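Local coordinates for protein CDP-glucose-4,6-dehydratase (Yersinia pseudotuberculosis, PDB 1RKX) that catalyses the dehydration of CDP-D-glucose to its 4-keto-6-deoxy sugar, probably by way of a transient oxidation that uses the bound NAD, at residues V124-Y136 with Y181-N195. Numbering follows the deposited sequence.
Sequences VKAVVNITSDKCY and YGQHGTAVATVRAGN. With NAD (nicotinamide-adenine-dinucleotide), chain G.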
loop_
_atom_site.group_PDB
_atom_site.type_symbol
_atom_site.label_atom_id
_atom_site.label_comp_id
_atom_site.label_asym_id
_atom_site.label_seq_id
_atom_site.Cartn_x
_atom_site.Cartn_y
_atom_site.Cartn_z
ATOM N N VAL C 124 -36.390 -1.296 -3.477
ATOM C CA VAL C 124 -35.584 -0.830 -2.355
ATOM C C VAL C 124 -34.648 0.271 -2.848
ATOM O O VAL C 124 -33.870 0.071 -3.784
ATOM C CB VAL C 124 -34.767 -1.977 -1.737
ATOM C CG1 VAL C 124 -33.946 -1.453 -0.570
ATOM C CG2 VAL C 124 -35.709 -3.090 -1.263
ATOM N N LYS C 125 -34.726 1.435 -2.211
ATOM C CA LYS C 125 -33.920 2.588 -2.599
ATOM C C LYS C 125 -32.590 2.689 -1.851
ATOM O O LYS C 125 -31.581 3.114 -2.420
ATOM C CB LYS C 125 -34.724 3.877 -2.378
ATOM C CG LYS C 125 -36.021 3.977 -3.189
ATOM C CD LYS C 125 -35.837 4.828 -4.439
ATOM C CE LYS C 125 -34.831 4.202 -5.386
ATOM N NZ LYS C 125 -34.345 5.137 -6.441
ATOM N N ALA C 126 -32.590 2.302 -0.581
ATOM C CA ALA C 126 -31.376 2.374 0.227
ATOM C C ALA C 126 -31.166 1.139 1.089
ATOM O O ALA C 126 -32.080 0.673 1.771
ATOM C CB ALA C 126 -31.409 3.618 1.113
ATOM N N VAL C 127 -29.945 0.613 1.054
ATOM C CA VAL C 127 -29.599 -0.556 1.845
ATOM C C VAL C 127 -28.359 -0.220 2.668
ATOM O O VAL C 127 -27.323 0.182 2.127
ATOM C CB VAL C 127 -29.284 -1.782 0.952
ATOM C CG1 VAL C 127 -28.944 -2.998 1.832
ATOM C CG2 VAL C 127 -30.470 -2.094 0.052
ATOM N N VAL C 128 -28.476 -0.372 3.980
ATOM C CA VAL C 128 -27.368 -0.104 4.874
ATOM C C VAL C 128 -27.045 -1.405 5.592
ATOM O O VAL C 128 -27.786 -1.855 6.466
ATOM C CB VAL C 128 -27.721 0.982 5.903
ATOM C CG1 VAL C 128 -26.588 1.118 6.920
ATOM C CG2 VAL C 128 -27.939 2.311 5.191
ATOM N N ASN C 129 -25.935 -2.010 5.196
ATOM C CA ASN C 129 -25.515 -3.266 5.780
ATOM C C ASN C 129 -24.483 -3.052 6.880
ATOM O O ASN C 129 -23.371 -2.597 6.623
ATOM C CB ASN C 129 -24.949 -4.175 4.685
ATOM C CG ASN C 129 -24.324 -5.428 5.244
ATOM O OD1 ASN C 129 -24.684 -5.877 6.332
ATOM N ND2 ASN C 129 -23.391 -6.013 4.497
ATOM N N ILE C 130 -24.867 -3.382 8.104
ATOM C CA ILE C 130 -23.988 -3.250 9.254
ATOM C C ILE C 130 -23.032 -4.438 9.305
ATOM O O ILE C 130 -23.453 -5.592 9.452
ATOM C CB ILE C 130 -24.781 -3.210 10.585
ATOM C CG1 ILE C 130 -25.472 -1.856 10.751
ATOM C CG2 ILE C 130 -23.847 -3.449 11.767
ATOM C CD1 ILE C 130 -26.529 -1.569 9.708
ATOM N N THR C 131 -21.744 -4.157 9.171
ATOM C CA THR C 131 -20.755 -5.222 9.235
ATOM C C THR C 131 -20.069 -5.109 10.592
ATOM O O THR C 131 -20.648 -5.510 11.607
ATOM C CB THR C 131 -19.750 -5.121 8.055
ATOM O OG1 THR C 131 -19.102 -3.845 8.060
ATOM C CG2 THR C 131 -20.488 -5.305 6.736
ATOM N N SER C 132 -18.868 -4.537 10.641
ATOM C CA SER C 132 -18.172 -4.400 11.918
ATOM C C SER C 132 -16.879 -3.625 11.769
ATOM O O SER C 132 -16.336 -3.537 10.679
ATOM C CB SER C 132 -17.846 -5.783 12.495
ATOM O OG SER C 132 -17.088 -5.670 13.693
ATOM N N ASP C 133 -16.396 -3.050 12.865
ATOM C CA ASP C 133 -15.128 -2.339 12.819
ATOM C C ASP C 133 -14.039 -3.413 12.663
ATOM O O ASP C 133 -12.919 -3.122 12.237
ATOM C CB ASP C 133 -14.913 -1.515 14.102
ATOM C CG ASP C 133 -14.875 -2.370 15.356
ATOM O OD1 ASP C 133 -15.733 -3.272 15.486
ATOM O OD2 ASP C 133 -13.995 -2.130 16.221
ATOM N N LYS C 134 -14.390 -4.662 12.969
ATOM C CA LYS C 134 -13.450 -5.782 12.871
ATOM C C LYS C 134 -13.341 -6.414 11.478
ATOM O O LYS C 134 -12.704 -7.452 11.317
ATOM C CB LYS C 134 -13.826 -6.873 13.883
ATOM C CG LYS C 134 -13.926 -6.381 15.320
ATOM C CD LYS C 134 -12.636 -5.713 15.762
ATOM C CE LYS C 134 -12.764 -5.132 17.167
ATOM N NZ LYS C 134 -13.000 -6.191 18.193
ATOM N N CYS C 135 -13.950 -5.803 10.468
ATOM C CA CYS C 135 -13.873 -6.379 9.128
ATOM C C CYS C 135 -12.495 -6.170 8.490
ATOM O O CYS C 135 -12.149 -6.839 7.520
ATOM C CB CYS C 135 -14.940 -5.766 8.216
ATOM S SG CYS C 135 -14.686 -4.027 7.891
ATOM N N TYR C 136 -11.710 -5.246 9.034
ATOM C CA TYR C 136 -10.393 -4.951 8.472
ATOM C C TYR C 136 -9.306 -5.947 8.816
ATOM O O TYR C 136 -9.217 -6.417 9.948
ATOM C CB TYR C 136 -9.900 -3.571 8.916
ATOM C CG TYR C 136 -10.732 -2.411 8.431
ATOM C CD1 TYR C 136 -11.683 -1.807 9.264
ATOM C CD2 TYR C 136 -10.558 -1.902 7.145
ATOM C CE1 TYR C 136 -12.435 -0.723 8.822
ATOM C CE2 TYR C 136 -11.304 -0.817 6.692
ATOM C CZ TYR C 136 -12.237 -0.234 7.534
ATOM O OH TYR C 136 -12.975 0.842 7.101
ATOM N N TYR C 181 -27.913 2.590 -11.994
ATOM C CA TYR C 181 -28.827 3.104 -10.981
ATOM C C TYR C 181 -30.159 3.548 -11.577
ATOM O O TYR C 181 -31.216 3.341 -10.981
ATOM C CB TYR C 181 -28.194 4.278 -10.238
ATOM C CG TYR C 181 -29.066 4.817 -9.129
ATOM C CD1 TYR C 181 -29.176 4.145 -7.908
ATOM C CD2 TYR C 181 -29.804 5.992 -9.307
ATOM C CE1 TYR C 181 -30.000 4.629 -6.891
ATOM C CE2 TYR C 181 -30.630 6.483 -8.302
ATOM C CZ TYR C 181 -30.725 5.800 -7.097
ATOM O OH TYR C 181 -31.549 6.285 -6.103
ATOM N N GLY C 182 -30.102 4.159 -12.757
ATOM C CA GLY C 182 -31.310 4.627 -13.408
ATOM C C GLY C 182 -32.305 3.517 -13.675
ATOM O O GLY C 182 -33.462 3.781 -13.984
ATOM N N GLN C 183 -31.861 2.270 -13.550
ATOM C CA GLN C 183 -32.738 1.134 -13.796
ATOM C C GLN C 183 -33.220 0.473 -12.504
ATOM O O GLN C 183 -34.424 0.367 -12.272
ATOM C CB GLN C 183 -32.018 0.103 -14.666
ATOM C CG GLN C 183 -31.224 0.711 -15.813
ATOM C CD GLN C 183 -30.615 -0.338 -16.724
ATOM O OE1 GLN C 183 -30.030 -1.318 -16.258
ATOM N NE2 GLN C 183 -30.738 -0.134 -18.031
ATOM N N HIS C 184 -32.284 0.036 -11.664
ATOM C CA HIS C 184 -32.637 -0.626 -10.412
ATOM C C HIS C 184 -32.972 0.340 -9.280
ATOM O O HIS C 184 -33.822 0.048 -8.440
ATOM C CB HIS C 184 -31.510 -1.581 -9.980
ATOM C CG HIS C 184 -30.184 -0.913 -9.779
ATOM N ND1 HIS C 184 -29.862 -0.225 -8.629
ATOM C CD2 HIS C 184 -29.096 -0.831 -10.582
ATOM C CE1 HIS C 184 -28.633 0.249 -8.731
ATOM N NE2 HIS C 184 -28.146 -0.105 -9.906
ATOM N N GLY C 185 -32.294 1.480 -9.255
ATOM C CA GLY C 185 -32.546 2.482 -8.232
ATOM C C GLY C 185 -32.158 2.122 -6.808
ATOM O O GLY C 185 -32.629 2.747 -5.863
ATOM N N THR C 186 -31.288 1.132 -6.639
ATOM C CA THR C 186 -30.881 0.721 -5.298
ATOM C C THR C 186 -29.464 1.178 -4.955
ATOM O O THR C 186 -28.515 0.868 -5.674
ATOM C CB THR C 186 -30.952 -0.814 -5.153
ATOM O OG1 THR C 186 -32.259 -1.270 -5.534
ATOM C CG2 THR C 186 -30.681 -1.227 -3.711
ATOM N N ALA C 187 -29.332 1.923 -3.857
ATOM C CA ALA C 187 -28.039 2.423 -3.398
ATOM C C ALA C 187 -27.641 1.583 -2.184
ATOM O O ALA C 187 -28.259 1.681 -1.128
ATOM C CB ALA C 187 -28.150 3.899 -3.014
ATOM N N VAL C 188 -26.605 0.767 -2.348
ATOM C CA VAL C 188 -26.147 -0.135 -1.291
ATOM C C VAL C 188 -24.828 0.269 -0.631
ATOM O O VAL C 188 -23.834 0.520 -1.309
ATOM C CB VAL C 188 -25.984 -1.562 -1.851
ATOM C CG1 VAL C 188 -25.638 -2.537 -0.720
ATOM C CG2 VAL C 188 -27.264 -1.988 -2.561
ATOM N N ALA C 189 -24.822 0.306 0.699
ATOM C CA ALA C 189 -23.624 0.682 1.440
ATOM C C ALA C 189 -23.388 -0.215 2.652
ATOM O O ALA C 189 -24.282 -0.937 3.093
ATOM C CB ALA C 189 -23.738 2.133 1.901
ATOM N N THR C 190 -22.166 -0.181 3.172
ATOM C CA THR C 190 -21.842 -0.930 4.377
ATOM C C THR C 190 -21.384 0.091 5.408
ATOM O O THR C 190 -20.843 1.143 5.052
ATOM C CB THR C 190 -20.719 -1.982 4.162
ATOM O OG1 THR C 190 -19.563 -1.359 3.585
ATOM C CG2 THR C 190 -21.211 -3.109 3.260
ATOM N N VAL C 191 -21.626 -0.201 6.680
ATOM C CA VAL C 191 -21.219 0.696 7.751
ATOM C C VAL C 191 -20.391 -0.091 8.761
ATOM O O VAL C 191 -20.742 -1.202 9.157
ATOM C CB VAL C 191 -22.442 1.370 8.433
ATOM C CG1 VAL C 191 -23.105 2.323 7.448
ATOM C CG2 VAL C 191 -23.440 0.329 8.913
ATOM N N ARG C 192 -19.281 0.504 9.167
ATOM C CA ARG C 192 -18.349 -0.136 10.080
ATOM C C ARG C 192 -18.200 0.652 11.374
ATOM O O ARG C 192 -17.794 1.816 11.357
ATOM C CB ARG C 192 -16.999 -0.269 9.366
ATOM C CG ARG C 192 -17.135 -0.905 7.979
ATOM C CD ARG C 192 -15.972 -0.573 7.048
ATOM N NE ARG C 192 -16.198 -1.092 5.697
ATOM C CZ ARG C 192 -15.421 -0.836 4.654
ATOM N NH1 ARG C 192 -14.358 -0.057 4.790
ATOM N NH2 ARG C 192 -15.699 -1.371 3.473
ATOM N N ALA C 193 -18.519 0.008 12.491
ATOM C CA ALA C 193 -18.431 0.646 13.799
ATOM C C ALA C 193 -18.312 -0.414 14.885
ATOM O O ALA C 193 -18.701 -1.564 14.682
ATOM C CB ALA C 193 -19.674 1.502 14.041
ATOM N N GLY C 194 -17.780 -0.030 16.040
ATOM C CA GLY C 194 -17.643 -0.986 17.120
ATOM C C GLY C 194 -17.639 -0.328 18.486
ATOM O O GLY C 194 -17.844 0.883 18.603
ATOM N N ASN C 195 -17.421 -1.130 19.522
ATOM C CA ASN C 195 -17.358 -0.624 20.895
ATOM C C ASN C 195 -18.581 0.214 21.259
ATOM O O ASN C 195 -18.460 1.294 21.842
ATOM C CB ASN C 195 -16.103 0.227 21.062
ATOM C CG ASN C 195 -14.900 -0.376 20.364
ATOM O OD1 ASN C 195 -14.404 -1.434 20.752
ATOM N ND2 ASN C 195 -14.436 0.292 19.315
HETATM P PA NAD G . -27.230 -8.244 19.562
HETATM O O1A NAD G . -26.824 -9.634 19.857
HETATM O O2A NAD G . -27.882 -7.480 20.659
HETATM O O5B NAD G . -28.208 -8.199 18.286
HETATM C C5B NAD G . -28.045 -9.192 17.245
HETATM C C4B NAD G . -29.344 -9.376 16.458
HETATM O O4B NAD G . -28.987 -10.403 15.504
HETATM C C3B NAD G . -30.471 -9.957 17.297
HETATM O O3B NAD G . -31.641 -9.153 17.047
HETATM C C2B NAD G . -30.566 -11.384 16.789
HETATM O O2B NAD G . -31.886 -11.972 16.958
HETATM C C1B NAD G . -30.113 -11.227 15.360
HETATM N N9A NAD G . -29.699 -12.488 14.764
HETATM C C8A NAD G . -28.576 -13.222 15.041
HETATM N N7A NAD G . -28.488 -14.345 14.332
HETATM C C5A NAD G . -29.627 -14.333 13.550
HETATM C C6A NAD G . -30.114 -15.248 12.591
HETATM N N6A NAD G . -29.537 -16.374 12.224
HETATM N N1A NAD G . -31.301 -14.946 11.976
HETATM C C2A NAD G . -31.929 -13.780 12.338
HETATM N N3A NAD G . -31.574 -12.862 13.209
HETATM C C4A NAD G . -30.392 -13.196 13.797
HETATM O O3 NAD G . -25.980 -7.474 19.032
HETATM P PN NAD G . -25.791 -5.913 18.579
HETATM O O1N NAD G . -24.819 -5.374 19.535
HETATM O O2N NAD G . -27.116 -5.245 18.644
HETATM O O5D NAD G . -25.138 -6.042 17.144
HETATM C C5D NAD G . -25.880 -5.510 16.041
HETATM C C4D NAD G . -25.075 -5.643 14.763
HETATM O O4D NAD G . -23.916 -4.765 14.957
HETATM C C3D NAD G . -24.467 -7.002 14.411
HETATM O O3D NAD G . -24.364 -7.089 12.976
HETATM C C2D NAD G . -23.091 -6.915 15.058
HETATM O O2D NAD G . -22.192 -7.861 14.456
HETATM C C1D NAD G . -22.723 -5.487 14.754
HETATM N N1N NAD G . -21.663 -4.993 15.626
HETATM C C2N NAD G . -21.889 -4.630 16.965
HETATM C C3N NAD G . -20.794 -4.045 17.801
HETATM C C7N NAD G . -21.128 -3.639 19.178
HETATM O O7N NAD G . -20.213 -3.134 19.848
HETATM N N7N NAD G . -22.354 -3.788 19.723
HETATM C C4N NAD G . -19.395 -3.990 17.229
HETATM C C5N NAD G . -19.328 -4.441 15.804
HETATM C C6N NAD G . -20.343 -4.882 15.091
HETATM O O HOH W 1 -35.323 0.473 -6.085
HETATM O O HOH W 2 -31.550 5.399 -3.773
HETATM O O HOH W 3 -12.833 0.218 16.826
#
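With CG anti to its carbonyl carbon (chi1 -50°) and the chain extended from there to NE, R192 runs past C135 SG to Y136. Its NH1 gives a hydrogen bond to Y136 OH (2.8 Å), which lies at the guanidinium edge, 12° out of that plane; Y136 OH is also bonded to N261 ND2, and NH1 to E147 O. V191 puts CG1 anti to its carbonyl carbon, which leaves CG2 between that carbon and the backbone N, against I130 CG1 at 3.5 Å, while CG1 meets V128 CG1 at 3.7 Å. Strands 126-130 and 187-192 run parallel, and their bonds alternate: A189 N to V127 O (2.9 Å), then N129 N to A189 O (2.9 Å, 175° at the hydrogen). T131 N to V191 O extends the ladder beyond strand 126-130. At its start, T186 OG1 donates to V124 O (2.7 Å) in the carbonyl plane, and K125 NZ donates to Y181 OH. These are neighbouring inner strands of the parallel Rossmann sheet, whose C-terminal ends open onto NAD: S132 OG lies 3.3 Å from NAD C5N. S132 OG, bonded to Y157, also accepts from K134 N in an ST turn. R192 NE forms a salt bridge with E165, whose carboxylate also makes hydrogen bonds with T131 OG1 and T190 OG1; it probably offsets the charge of the buried guanidinium while satisfying both hydroxyls.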